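Lmo0651 protein (Listeria monocytogenes serovar 1/2a, PDB 6EP3) controls the expression of the Listeria Agr system and mediates virulence, probably by binding DNA as a transcription factor of the GntR family. Local coordinates at residues Q82-I87 with E208-A213; E108-R113 with I141-N146; T124-Y129 with M169-E174. All coordinates share one frame; numbering follows the deposited sequence.

Interaction 1: residues Q82-I87 with E208-A213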
loop_
_atom_site.group_PDB
_atom_site.type_symbol
_atom_site.label_atom_id
_atom_site.label_comp_id
_atom_site.label_asym_id
_atom_site.label_seq_id
_atom_site.Cartn_x
_atom_site.Cartn_y
_atom_site.Cartn_z
ATOM N N GLN B 82 -9.358 10.069 -5.019
ATOM C CA GLN B 82 -9.361 8.686 -4.532
ATOM C C GLN B 82 -8.184 8.436 -3.592
ATOM O O GLN B 82 -8.336 7.825 -2.519
ATOM C CB GLN B 82 -9.327 7.713 -5.712
ATOM C CG GLN B 82 -10.639 7.642 -6.486
ATOM C CD GLN B 82 -10.567 6.730 -7.695
ATOM O OE1 GLN B 82 -9.494 6.483 -8.240
ATOM N NE2 GLN B 82 -11.716 6.233 -8.125
ATOM N N LEU B 83 -6.994 8.886 -3.996
ATOM C CA LEU B 83 -5.825 8.808 -3.127
ATOM C C LEU B 83 -6.071 9.543 -1.813
ATOM O O LEU B 83 -5.706 9.051 -0.736
ATOM C CB LEU B 83 -4.600 9.379 -3.844
ATOM C CG LEU B 83 -4.267 8.649 -5.147
ATOM C CD1 LEU B 83 -3.085 9.291 -5.868
ATOM C CD2 LEU B 83 -4.001 7.169 -4.884
ATOM N N MET B 84 -6.714 10.712 -1.883
ATOM C CA MET B 84 -6.966 11.475 -0.666
ATOM C C MET B 84 -7.988 10.785 0.231
ATOM O O MET B 84 -7.883 10.862 1.459
ATOM C CB MET B 84 -7.429 12.885 -1.023
ATOM C CG MET B 84 -6.322 13.916 -0.933
ATOM S SD MET B 84 -6.943 15.598 -0.808
ATOM C CE MET B 84 -8.067 15.643 -2.193
ATOM N N GLU B 85 -8.962 10.091 -0.355
ATOM C CA GLU B 85 -9.895 9.312 0.453
ATOM C C GLU B 85 -9.169 8.194 1.187
ATOM O O GLU B 85 -9.442 7.930 2.367
ATOM C CB GLU B 85 -11.014 8.751 -0.424
ATOM C CG GLU B 85 -11.920 9.812 -1.023
ATOM C CD GLU B 85 -12.914 9.241 -2.015
ATOM O OE1 GLU B 85 -13.875 9.958 -2.369
ATOM O OE2 GLU B 85 -12.738 8.080 -2.444
ATOM N N THR B 86 -8.235 7.525 0.506
ATOM C CA THR B 86 -7.424 6.522 1.192
ATOM C C THR B 86 -6.659 7.146 2.356
ATOM O O THR B 86 -6.675 6.630 3.488
ATOM C CB THR B 86 -6.469 5.851 0.204
ATOM O OG1 THR B 86 -7.228 5.181 -0.814
ATOM C CG2 THR B 86 -5.568 4.852 0.919
ATOM N N ILE B 87 -6.003 8.280 2.093
ATOM C CA ILE B 87 -5.255 8.973 3.137
ATOM C C ILE B 87 -6.161 9.299 4.316
ATOM O O ILE B 87 -5.786 9.106 5.478
ATOM C CB ILE B 87 -4.597 10.240 2.562
ATOM C CG1 ILE B 87 -3.522 9.861 1.543
ATOM C CG2 ILE B 87 -4.005 11.096 3.672
ATOM C CD1 ILE B 87 -3.017 11.024 0.738
ATOM N N GLU B 208 -12.180 20.423 2.104
ATOM C CA GLU B 208 -11.815 21.665 1.436
ATOM C C GLU B 208 -10.697 21.434 0.428
ATOM O O GLU B 208 -10.716 22.005 -0.671
ATOM C CB GLU B 208 -11.418 22.722 2.463
ATOM C CG GLU B 208 -10.971 24.042 1.856
ATOM C CD GLU B 208 -12.052 24.687 1.007
ATOM O OE1 GLU B 208 -13.249 24.530 1.340
ATOM O OE2 GLU B 208 -11.704 25.351 0.008
ATOM N N LEU B 209 -9.731 20.573 0.759
ATOM C CA LEU B 209 -8.669 20.319 -0.209
ATOM C C LEU B 209 -9.169 19.510 -1.400
ATOM O O LEU B 209 -8.660 19.677 -2.512
ATOM C CB LEU B 209 -7.491 19.616 0.459
ATOM C CG LEU B 209 -6.798 20.435 1.550
ATOM C CD1 LEU B 209 -5.823 19.584 2.348
ATOM C CD2 LEU B 209 -6.090 21.628 0.921
ATOM N N THR B 210 -10.204 18.689 -1.208
ATOM C CA THR B 210 -10.834 17.999 -2.330
ATOM C C THR B 210 -11.539 18.989 -3.244
ATOM O O THR B 210 -11.425 18.916 -4.479
ATOM C CB THR B 210 -11.826 16.958 -1.806
ATOM O OG1 THR B 210 -11.127 15.956 -1.057
ATOM C CG2 THR B 210 -12.586 16.309 -2.948
ATOM N N ILE B 211 -12.284 19.922 -2.648
ATOM C CA ILE B 211 -12.910 20.981 -3.431
ATOM C C ILE B 211 -11.859 21.730 -4.238
ATOM O O ILE B 211 -12.038 21.991 -5.435
ATOM C CB ILE B 211 -13.702 21.934 -2.517
ATOM C CG1 ILE B 211 -15.090 21.367 -2.231
ATOM C CG2 ILE B 211 -13.828 23.306 -3.160
ATOM C CD1 ILE B 211 -16.030 21.455 -3.414
ATOM N N GLN B 212 -10.733 22.063 -3.605
ATOM C CA GLN B 212 -9.701 22.801 -4.325
ATOM C C GLN B 212 -9.050 21.947 -5.407
ATOM O O GLN B 212 -8.685 22.469 -6.466
ATOM C CB GLN B 212 -8.652 23.335 -3.352
ATOM C CG GLN B 212 -9.156 24.450 -2.457
ATOM C CD GLN B 212 -9.830 25.564 -3.235
ATOM O OE1 GLN B 212 -9.390 25.940 -4.326
ATOM N NE2 GLN B 212 -10.895 26.114 -2.667
ATOM N N ALA B 213 -8.912 20.639 -5.175
ATOM C CA ALA B 213 -8.389 19.755 -6.212
ATOM C C ALA B 213 -9.294 19.761 -7.432
ATOM O O ALA B 213 -8.818 19.727 -8.573
ATOM C CB ALA B 213 -8.229 18.335 -5.672
#
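In the all-helical bundle of the FCD domain, Met84 of helix 77-101 reaches across to Leu209, Thr210 and Ala213 of helix 195-219, joining the first and last helices of the bundle. The two segments run almost exactly antiparallel, at 170°, with their axes 10.9 Å apart. That spacing is bridged by one long side chain from the first helix. Met84 points toward its partner and then bends at its last torsion (chi3 -52°), which turns the terminal methyl along the surface of the second helix. Met84 CE comes to rest beside the Thr210 side chain, 3.3 Å from Thr210 OG1, and also meets the Thr210 backbone, with CA at 3.6 Å. The sulfur packs against the preceding residue, SD of Met84 being 4.2 Å from CB of Leu209. Thr210 OG1 is not left to the methionine, because its hydrogen bond goes to the carbonyl oxygen of Phe206 one turn earlier, so a polar atom that is already paired can border an apolar methyl group. Helix 77-101 also faces the dimer partner: Glu85 forms a salt bridge with Lys97 of the second subunit, and Thr86 OG1 is hydrogen-bonded to Gln149 of that subunit. Further along helix 195-219, Ala213 adds a looser apolar contact, its CB 4.4 Å from Met84 CE.

Interaction 2: residues E108-R113 with I141-N146. With SO4 (sulfate ion), chain O.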
loop_
_atom_site.group_PDB
_atom_site.type_symbol
_atom_site.label_atom_id
_atom_site.label_comp_id
_atom_site.label_asym_id
_atom_site.label_seq_id
_atom_site.Cartn_x
_atom_site.Cartn_y
_atom_site.Cartn_z
ATOM N N GLU B 108 4.608 16.490 20.210
ATOM C CA GLU B 108 5.708 17.430 20.011
ATOM C C GLU B 108 6.281 17.306 18.607
ATOM O O GLU B 108 6.586 18.316 17.957
ATOM C CB GLU B 108 6.796 17.188 21.052
ATOM C CG GLU B 108 6.345 17.442 22.472
ATOM C CD GLU B 108 7.235 16.756 23.479
ATOM O OE1 GLU B 108 8.037 15.891 23.065
ATOM O OE2 GLU B 108 7.132 17.076 24.682
ATOM N N LYS B 109 6.408 16.074 18.115
ATOM C CA LYS B 109 6.795 15.874 16.726
ATOM C C LYS B 109 5.763 16.475 15.784
ATOM O O LYS B 109 6.117 17.089 14.772
ATOM C CB LYS B 109 6.987 14.384 16.446
ATOM C CG LYS B 109 7.765 14.088 15.176
ATOM C CD LYS B 109 8.026 12.598 15.015
ATOM C CE LYS B 109 6.728 11.826 14.823
ATOM N NZ LYS B 109 6.949 10.406 14.424
ATOM N N LEU B 110 4.478 16.318 16.106
ATOM C CA LEU B 110 3.432 16.887 15.267
ATOM C C LEU B 110 3.518 18.407 15.245
ATOM O O LEU B 110 3.357 19.035 14.192
ATOM C CB LEU B 110 2.062 16.432 15.767
ATOM C CG LEU B 110 0.846 16.715 14.886
ATOM C CD1 LEU B 110 0.835 15.786 13.681
ATOM C CD2 LEU B 110 -0.421 16.552 15.698
ATOM N N TYR B 111 3.761 19.014 16.408
ATOM C CA TYR B 111 3.937 20.460 16.463
ATOM C C TYR B 111 5.122 20.896 15.613
ATOM O O TYR B 111 5.038 21.888 14.879
ATOM C CB TYR B 111 4.110 20.901 17.916
ATOM C CG TYR B 111 4.130 22.394 18.123
ATOM C CD1 TYR B 111 2.952 23.127 18.114
ATOM C CD2 TYR B 111 5.321 23.065 18.355
ATOM C CE1 TYR B 111 2.961 24.493 18.314
ATOM C CE2 TYR B 111 5.342 24.434 18.560
ATOM C CZ TYR B 111 4.159 25.141 18.537
ATOM O OH TYR B 111 4.170 26.501 18.734
ATOM N N ALA B 112 6.226 20.148 15.678
ATOM C CA ALA B 112 7.383 20.478 14.850
ATOM C C ALA B 112 7.048 20.390 13.365
ATOM O O ALA B 112 7.484 21.233 12.574
ATOM C CB ALA B 112 8.555 19.561 15.194
ATOM N N ARG B 113 6.268 19.377 12.967
ATOM C CA ARG B 113 5.903 19.230 11.556
ATOM C C ARG B 113 4.990 20.363 11.094
ATOM O O ARG B 113 5.168 20.910 9.994
ATOM C CB ARG B 113 5.221 17.881 11.318
ATOM C CG ARG B 113 5.996 16.653 11.786
ATOM C CD ARG B 113 6.787 16.021 10.653
ATOM N NE ARG B 113 7.721 15.002 11.124
ATOM C CZ ARG B 113 7.556 13.692 10.945
ATOM N NH1 ARG B 113 6.490 13.228 10.296
ATOM N NH2 ARG B 113 8.462 12.843 11.408
ATOM N N ILE B 141 -0.868 9.798 10.996
ATOM C CA ILE B 141 -1.118 8.383 10.722
ATOM C C ILE B 141 -0.258 7.497 11.615
ATOM O O ILE B 141 -0.705 6.443 12.086
ATOM C CB ILE B 141 -0.890 8.080 9.233
ATOM C CG1 ILE B 141 -1.895 8.862 8.395
ATOM C CG2 ILE B 141 -1.010 6.583 8.964
ATOM C CD1 ILE B 141 -1.834 8.559 6.937
ATOM N N SER B 142 0.984 7.910 11.867
ATOM C CA SER B 142 1.868 7.159 12.743
ATOM C C SER B 142 1.326 7.095 14.154
ATOM O O SER B 142 1.713 6.206 14.920
ATOM C CB SER B 142 3.257 7.796 12.764
ATOM O OG SER B 142 3.313 8.832 13.732
ATOM N N PHE B 143 0.435 8.020 14.514
ATOM C CA PHE B 143 -0.218 7.900 15.814
ATOM C C PHE B 143 -0.918 6.553 15.995
ATOM O O PHE B 143 -1.180 6.154 17.135
ATOM C CB PHE B 143 -1.212 9.044 16.022
ATOM C CG PHE B 143 -0.556 10.378 16.274
ATOM C CD1 PHE B 143 0.804 10.460 16.530
ATOM C CD2 PHE B 143 -1.302 11.545 16.260
ATOM C CE1 PHE B 143 1.410 11.685 16.766
ATOM C CE2 PHE B 143 -0.707 12.767 16.494
ATOM C CZ PHE B 143 0.655 12.837 16.748
ATOM N N ALA B 144 -1.221 5.836 14.910
ATOM C CA ALA B 144 -1.794 4.501 15.034
ATOM C C ALA B 144 -0.760 3.435 15.371
ATOM O O ALA B 144 -1.149 2.312 15.707
ATOM C CB ALA B 144 -2.518 4.098 13.744
ATOM N N GLU B 145 0.534 3.754 15.286
ATOM C CA GLU B 145 1.600 2.770 15.471
ATOM C C GLU B 145 1.444 1.604 14.496
ATOM O O GLU B 145 1.393 0.436 14.879
ATOM C CB GLU B 145 1.690 2.290 16.922
ATOM C CG GLU B 145 2.211 3.369 17.866
ATOM C CD GLU B 145 1.458 3.447 19.173
ATOM O OE1 GLU B 145 0.430 4.150 19.215
ATOM O OE2 GLU B 145 1.899 2.812 20.156
ATOM N N ASN B 146 1.362 1.950 13.210
ATOM C CA ASN B 146 1.198 0.971 12.139
ATOM C C ASN B 146 2.138 1.363 11.005
ATOM O O ASN B 146 1.772 2.109 10.080
ATOM C CB ASN B 146 -0.254 0.901 11.668
ATOM C CG ASN B 146 -0.595 -0.432 11.056
ATOM O OD1 ASN B 146 0.236 -1.048 10.391
ATOM N ND2 ASN B 146 -1.824 -0.887 11.272
HETATM S S SO4 O . 11.500 14.277 13.576
HETATM O O1 SO4 O . 11.220 13.321 14.644
HETATM O O2 SO4 O . 12.147 13.585 12.463
HETATM O O3 SO4 O . 12.380 15.323 14.090
HETATM O O4 SO4 O . 10.251 14.876 13.111
#
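The Phe143 ring meets Leu110 with its edge, and the Arg113 guanidinium meets a sulfate ion at its own edge, with the sulfur in the guanidinium plane. The contact joins the two arms of a helical hairpin of the FCD bundle, helix 107-123 and the end of helix 126-142, where the chain enters a type I turn from Ser142 to Glu145. Leu110 CD2 lies near the ring plane, 3.9 Å from Phe143 CE2, and the two side chains cross at about a right angle. Leu110 CG stands opposite the backbone N (chi1 -170°), which carries the isobutyl group over to the ring; Phe143 also packs on Ile95 of helix 77-101. Beside this apolar pair runs a polar margin. Lys109 NZ ends 4.0 Å from Ser142 OG, too far for a hydrogen bond; the serine hydroxyl is bonded instead to the Cys139 carbonyl. The sulfate, probably from the crystallisation liquor, sits against Lys109 and Arg113. Arg113 also donates through NH1 to the Arg135 carbonyl, helping to fix the guanidinium. Sulfate O4 accepts from both Arg113 NE and Arg113 NH2, each 3.2 Å away.

Interaction 3: residues T124-Y129 with M169-E174. With EDO (1,2-ethanediol), chain N.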
loop_
_atom_site.group_PDB
_atom_site.type_symbol
_atom_site.label_atom_id
_atom_site.label_comp_id
_atom_site.label_asym_id
_atom_site.label_seq_id
_atom_site.Cartn_x
_atom_site.Cartn_y
_atom_site.Cartn_z
ATOM N N THR B 124 8.084 30.542 1.032
ATOM C CA THR B 124 7.584 30.321 -0.329
ATOM C C THR B 124 8.402 29.242 -1.038
ATOM O O THR B 124 8.834 29.397 -2.182
ATOM C CB THR B 124 7.552 31.619 -1.144
ATOM O OG1 THR B 124 7.100 32.695 -0.313
ATOM C CG2 THR B 124 6.606 31.488 -2.335
ATOM N N ASP B 125 8.617 28.141 -0.329
ATOM C CA ASP B 125 9.302 26.958 -0.841
ATOM C C ASP B 125 8.218 25.909 -1.069
ATOM O O ASP B 125 7.812 25.216 -0.133
ATOM C CB ASP B 125 10.367 26.480 0.143
ATOM C CG ASP B 125 11.296 25.436 -0.453
ATOM O OD1 ASP B 125 10.881 24.706 -1.383
ATOM O OD2 ASP B 125 12.441 25.324 0.035
ATOM N N LEU B 126 7.747 25.801 -2.314
ATOM C CA LEU B 126 6.541 25.023 -2.585
ATOM C C LEU B 126 6.772 23.528 -2.417
ATOM O O LEU B 126 5.947 22.832 -1.813
ATOM C CB LEU B 126 6.037 25.309 -3.998
ATOM C CG LEU B 126 4.761 26.124 -4.142
ATOM C CD1 LEU B 126 4.370 26.157 -5.603
ATOM C CD2 LEU B 126 3.655 25.517 -3.302
ATOM N N GLU B 127 7.879 23.012 -2.955
ATOM C CA GLU B 127 8.154 21.583 -2.842
ATOM C C GLU B 127 8.324 21.175 -1.388
ATOM O O GLU B 127 7.776 20.154 -0.946
ATOM C CB GLU B 127 9.399 21.220 -3.654
ATOM C CG GLU B 127 9.221 21.281 -5.172
ATOM C CD GLU B 127 8.954 22.684 -5.691
ATOM O OE1 GLU B 127 9.381 23.659 -5.033
ATOM O OE2 GLU B 127 8.311 22.810 -6.755
ATOM N N ASN B 128 9.074 21.966 -0.624
ATOM C CA ASN B 128 9.273 21.636 0.778
ATOM C C ASN B 128 7.990 21.807 1.578
ATOM O O ASN B 128 7.754 21.050 2.521
ATOM C CB ASN B 128 10.399 22.484 1.358
ATOM C CG ASN B 128 11.764 21.951 0.985
ATOM O OD1 ASN B 128 11.994 20.742 1.005
ATOM N ND2 ASN B 128 12.685 22.850 0.653
ATOM N N TYR B 129 7.130 22.757 1.199
ATOM C CA TYR B 129 5.845 22.890 1.877
ATOM C C TYR B 129 4.951 21.684 1.615
ATOM O O TYR B 129 4.272 21.202 2.529
ATOM C CB TYR B 129 5.143 24.179 1.447
ATOM C CG TYR B 129 3.780 24.332 2.080
ATOM C CD1 TYR B 129 3.641 24.821 3.372
ATOM C CD2 TYR B 129 2.633 23.969 1.388
ATOM C CE1 TYR B 129 2.392 24.949 3.953
ATOM C CE2 TYR B 129 1.384 24.088 1.961
ATOM C CZ TYR B 129 1.268 24.575 3.240
ATOM O OH TYR B 129 0.017 24.695 3.801
ATOM N N MET B 169 -2.149 23.720 -6.142
ATOM C CA MET B 169 -3.127 24.258 -5.203
ATOM C C MET B 169 -2.467 25.135 -4.145
ATOM O O MET B 169 -3.013 26.173 -3.752
ATOM C CB MET B 169 -3.878 23.092 -4.561
ATOM C CG MET B 169 -4.845 23.437 -3.459
ATOM S SD MET B 169 -5.437 21.908 -2.695
ATOM C CE MET B 169 -3.965 20.900 -2.737
ATOM N N PHE B 170 -1.282 24.747 -3.691
ATOM C CA PHE B 170 -0.578 25.496 -2.662
ATOM C C PHE B 170 0.238 26.657 -3.225
ATOM O O PHE B 170 1.000 27.280 -2.480
ATOM C CB PHE B 170 0.308 24.547 -1.854
ATOM C CG PHE B 170 -0.464 23.481 -1.133
ATOM C CD1 PHE B 170 -1.386 23.821 -0.155
ATOM C CD2 PHE B 170 -0.288 22.143 -1.445
ATOM C CE1 PHE B 170 -2.108 22.848 0.510
ATOM C CE2 PHE B 170 -1.008 21.163 -0.785
ATOM C CZ PHE B 170 -1.920 21.515 0.194
ATOM N N LYS B 171 0.092 26.974 -4.513
ATOM C CA LYS B 171 0.616 28.241 -5.005
ATOM C C LYS B 171 -0.139 29.421 -4.409
ATOM O O LYS B 171 0.389 30.537 -4.386
ATOM C CB LYS B 171 0.550 28.293 -6.534
ATOM C CG LYS B 171 1.487 27.319 -7.226
ATOM C CD LYS B 171 1.413 27.433 -8.739
ATOM C CE LYS B 171 2.422 26.511 -9.404
ATOM N NZ LYS B 171 2.281 26.499 -10.888
ATOM N N SER B 172 -1.354 29.190 -3.920
ATOM C CA SER B 172 -2.130 30.226 -3.253
ATOM C C SER B 172 -1.678 30.357 -1.805
ATOM O O SER B 172 -1.750 29.392 -1.029
ATOM C CB SER B 172 -3.620 29.907 -3.315
ATOM O OG SER B 172 -4.308 30.521 -2.238
ATOM N N VAL B 173 -1.207 31.554 -1.446
ATOM C CA VAL B 173 -0.837 31.827 -0.064
ATOM C C VAL B 173 -2.040 31.656 0.847
ATOM O O VAL B 173 -1.909 31.193 1.986
ATOM C CB VAL B 173 -0.240 33.244 0.048
ATOM C CG1 VAL B 173 -0.217 33.713 1.501
ATOM C CG2 VAL B 173 1.148 33.292 -0.588
ATOM N N GLU B 174 -3.231 32.002 0.359
ATOM C CA GLU B 174 -4.437 31.866 1.168
ATOM C C GLU B 174 -4.704 30.404 1.507
ATOM O O GLU B 174 -4.989 30.063 2.662
ATOM C CB GLU B 174 -5.620 32.489 0.427
ATOM C CG GLU B 174 -6.865 32.682 1.268
ATOM C CD GLU B 174 -7.928 33.485 0.543
ATOM O OE1 GLU B 174 -8.878 32.875 0.011
ATOM O OE2 GLU B 174 -7.810 34.728 0.502
HETATM C C1 EDO N . -2.258 34.450 -3.705
HETATM O O1 EDO N . -1.366 33.544 -3.046
HETATM C C2 EDO N . -3.682 33.920 -3.596
HETATM O O2 EDO N . -4.049 33.835 -2.215
#
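The start of helix 126-142 of the FCD bundle approaches the turn leading into helix 173-192, with the CA atoms of Leu126 and Phe170 7.1 Å apart, just after a Schellman motif at Thr124 has closed the preceding helix. Tyr129 and Phe170 form a T-shaped pair. The tyrosine edge points at the phenylalanine face, with CE2 of Tyr129 3.5 Å from CD1 of Phe170 and the ring planes at 69°. Tyr129 CG is trans to its main-chain N (chi1 178°), which swings the ring across to Phe170, while its hydroxyl is hydrogen-bonded to Asn180 of helix 173-192. Phe170 makes a second edge-to-face contact with His133. Leu126 divides its two methyls: CD2 lies 3.3 Å from the carbonyl O of Phe170, and CD1 is 3.5 Å from CG of Lys171, touching the aliphatic stem of that lysine. Asp125 is the N-cap of helix 126-142; its OD2 takes a 2.6 Å bond from Asn128 ND2, approached from above the carboxylate plane, and its OD1 a weak one from Asn128 N. Ser172 is the N-cap of helix 173-192, its OG bonded to Ile175 N, and Val173 N donates to O1 of an ethanediol, probably from the crystallisation liquor, at 2.6 Å. No hydrogen bond crosses between the segments, so aromatic and aliphatic packing holds them together, while side-chain caps and the ethanediol meet polar groups at the helix starts.

All three contacts lie in the helical FCD bundle. Interaction 1 is the most buried and rests on one methionine side chain; interactions 2 and 3 are partly buried, the former setting leucine against a phenylalanine edge beside a polar margin, the latter an aromatic pair beside an exposed lysine stem. Interactions 2 and 3 share helix 126-142, one at its C-terminal end and the other at its start, and they do not touch. Interaction 1 adjoins both: Leu209 and Gln212 pack on Met169 of interaction 3, and Ile87 meets Ile141 of interaction 2. Segments 82-87 and 141-146 also reach the second subunit, whereas interaction 3 stays within one chain. Along the sequence, interaction 1 encloses the other two.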